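Local coordinates for protein paraflagellar rod component (Trypanosoma cruzi, PDB 6XYB) that is of unknown function but binds metal ions and, as a kinetoplastid-specific protein, is probably a component of the paraflagellar rod, at residues G22-E27 / E91-R96. Sequence-based numbering, arbitrary orientation.
With K (potassium ion), chain F.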
loop_
_atom_site.group_PDB
_atom_site.type_symbol
_atom_site.label_atom_id
_atom_site.label_comp_id
_atom_site.label_asym_id
_atom_site.label_seq_id
_atom_site.Cartn_x
_atom_site.Cartn_y
_atom_site.Cartn_z
ATOM N N GLY C 22 -1.728 -18.498 4.051
ATOM C CA GLY C 22 -3.155 -18.611 3.746
ATOM C C GLY C 22 -3.610 -20.057 3.797
ATOM O O GLY C 22 -3.017 -20.846 3.059
ATOM N N SER C 23 -4.599 -20.389 4.635
ATOM C CA SER C 23 -5.117 -21.771 4.870
ATOM C C SER C 23 -5.577 -22.398 3.554
ATOM O O SER C 23 -5.401 -23.631 3.386
ATOM C CB SER C 23 -6.244 -21.811 5.894
ATOM O OG SER C 23 -7.221 -20.792 5.671
ATOM N N ALA C 24 -6.221 -21.624 2.693
ATOM C CA ALA C 24 -6.876 -22.093 1.459
ATOM C C ALA C 24 -5.968 -22.055 0.230
ATOM O O ALA C 24 -6.471 -22.319 -0.881
ATOM C CB ALA C 24 -8.096 -21.265 1.216
ATOM N N LEU C 25 -4.680 -21.809 0.400
ATOM C CA LEU C 25 -3.706 -21.854 -0.711
ATOM C C LEU C 25 -3.477 -23.325 -1.088
ATOM O O LEU C 25 -3.013 -24.085 -0.246
ATOM C CB LEU C 25 -2.439 -21.137 -0.226
ATOM C CG LEU C 25 -1.274 -21.128 -1.201
ATOM C CD1 LEU C 25 -1.665 -20.481 -2.523
ATOM C CD2 LEU C 25 -0.049 -20.429 -0.609
ATOM N N ARG C 26 -3.778 -23.702 -2.334
ATOM C CA ARG C 26 -3.612 -25.086 -2.765
ATOM C C ARG C 26 -2.226 -25.334 -3.372
ATOM O O ARG C 26 -1.606 -24.386 -3.914
ATOM C CB ARG C 26 -4.759 -25.487 -3.694
ATOM C CG ARG C 26 -4.649 -24.918 -5.086
ATOM C CD ARG C 26 -5.739 -25.397 -5.964
ATOM N NE ARG C 26 -5.570 -24.753 -7.256
ATOM C CZ ARG C 26 -5.998 -25.270 -8.413
ATOM N NH1 ARG C 26 -6.566 -26.455 -8.426
ATOM N NH2 ARG C 26 -5.838 -24.596 -9.541
ATOM N N GLU C 27 -1.756 -26.593 -3.317
ATOM C CA GLU C 27 -0.384 -26.882 -3.808
ATOM C C GLU C 27 -0.314 -26.569 -5.313
ATOM O O GLU C 27 0.763 -26.206 -5.811
ATOM C CB GLU C 27 0.010 -28.289 -3.389
ATOM C CG GLU C 27 1.532 -28.431 -3.370
ATOM C CD GLU C 27 2.123 -29.651 -2.681
ATOM O OE1 GLU C 27 1.377 -30.316 -1.942
ATOM O OE2 GLU C 27 3.338 -29.933 -2.884
ATOM N N GLU C 91 -5.641 -17.915 -10.703
ATOM C CA GLU C 91 -6.037 -18.936 -9.704
ATOM C C GLU C 91 -7.177 -18.456 -8.795
ATOM O O GLU C 91 -7.458 -19.182 -7.867
ATOM C CB GLU C 91 -4.793 -19.288 -8.878
ATOM C CG GLU C 91 -3.792 -20.068 -9.709
ATOM C CD GLU C 91 -4.197 -21.526 -9.960
ATOM O OE1 GLU C 91 -4.331 -22.337 -8.982
ATOM O OE2 GLU C 91 -4.375 -21.853 -11.130
ATOM N N GLY C 92 -7.780 -17.297 -9.063
ATOM C CA GLY C 92 -8.997 -16.819 -8.399
ATOM C C GLY C 92 -8.687 -15.973 -7.183
ATOM O O GLY C 92 -9.583 -15.790 -6.352
ATOM N N TRP C 93 -7.469 -15.446 -7.092
ATOM C CA TRP C 93 -7.039 -14.593 -5.961
ATOM C C TRP C 93 -6.830 -13.155 -6.481
ATOM O O TRP C 93 -5.909 -12.930 -7.313
ATOM C CB TRP C 93 -5.758 -15.110 -5.339
ATOM C CG TRP C 93 -5.878 -16.415 -4.608
ATOM C CD1 TRP C 93 -5.429 -17.628 -5.035
ATOM C CD2 TRP C 93 -6.476 -16.649 -3.324
ATOM N NE1 TRP C 93 -5.726 -18.615 -4.096
ATOM C CE2 TRP C 93 -6.340 -18.017 -3.014
ATOM C CE3 TRP C 93 -7.039 -15.775 -2.388
ATOM C CZ2 TRP C 93 -6.831 -18.559 -1.827
ATOM C CZ3 TRP C 93 -7.557 -16.318 -1.233
ATOM C CH2 TRP C 93 -7.391 -17.659 -0.936
ATOM N N ASN C 94 -7.588 -12.248 -5.879
ATOM C CA ASN C 94 -7.710 -10.848 -6.340
ATOM C C ASN C 94 -6.887 -9.954 -5.394
ATOM O O ASN C 94 -6.997 -10.093 -4.199
ATOM C CB ASN C 94 -9.160 -10.373 -6.426
ATOM C CG ASN C 94 -9.976 -11.172 -7.422
ATOM O OD1 ASN C 94 -10.989 -11.762 -7.076
ATOM N ND2 ASN C 94 -9.475 -11.318 -8.632
ATOM N N LEU C 95 -6.059 -9.097 -5.968
ATOM C CA LEU C 95 -5.188 -8.199 -5.161
ATOM C C LEU C 95 -6.037 -7.121 -4.534
ATOM O O LEU C 95 -6.810 -6.466 -5.274
ATOM C CB LEU C 95 -4.140 -7.570 -6.046
ATOM C CG LEU C 95 -3.199 -6.576 -5.355
ATOM C CD1 LEU C 95 -2.330 -7.252 -4.338
ATOM C CD2 LEU C 95 -2.376 -5.851 -6.412
ATOM N N ARG C 96 -5.909 -6.983 -3.215
ATOM C CA ARG C 96 -6.688 -6.010 -2.455
ATOM C C ARG C 96 -5.819 -4.888 -1.891
ATOM O O ARG C 96 -6.312 -3.750 -1.812
ATOM C CB ARG C 96 -7.443 -6.686 -1.314
ATOM C CG ARG C 96 -8.416 -7.742 -1.818
ATOM C CD ARG C 96 -9.555 -7.209 -2.659
ATOM N NE ARG C 96 -10.283 -6.542 -1.634
ATOM C CZ ARG C 96 -11.353 -6.985 -0.985
ATOM N NH1 ARG C 96 -11.962 -8.120 -1.297
ATOM N NH2 ARG C 96 -11.791 -6.255 0.024
HETATM K K K F . -6.621 -1.287 -2.787
HETATM O O HOH W 1 -5.089 -21.408 -4.221
HETATM O O HOH W 2 -7.652 -3.476 -5.102
#
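Arg26 reaches Glu91 side-on, its NE and NH2 both directed at the single oxygen OE1. The guanidinium and carboxylate planes lie only 11° apart, although the two side chains cross at about a right angle. Arg26 NH2 makes the shorter, straighter bond, 2.8 Å from Glu91 OE1 on its syn side, while Arg26 NE stands 3.2 Å from the same oxygen, nearly along the C-O axis; a weak bond from NH2 to OE2 completes the salt bridge. Arginine suits this place because its extended chain carries a flat double donor to the glutamate, whose own chain bends at chi2 (-74°) to meet it. Thr29 OG1 also hydrogen-bonds OE1, and these three polar atoms from two residues would stabilise its negative charge. The bridge joins two helix ends: Arg26 is the N-cap residue of helix 27-36, and Glu91 precedes Gly92, which as glycine readily takes the positive phi (91°) of the C' position in the Schellman motif ending helix 74-90 before strand 93-103, outermost in the sheet within this chain. Beside it, the Trp93 ring presents its edge to the type I turn Gly22-Leu25, with Ala24 O 3.9 Å from Trp93 CZ2. The small Ala24 side chain, Ala24 CB 4.3 Å from Trp93 CH2, is consistent with this close approach. Indole suits the site, pairing a broad apolar edge with NE1, which donates to a water that also accepts from Arg26 N, while Arg117 makes a cation-pi contact with Trp93.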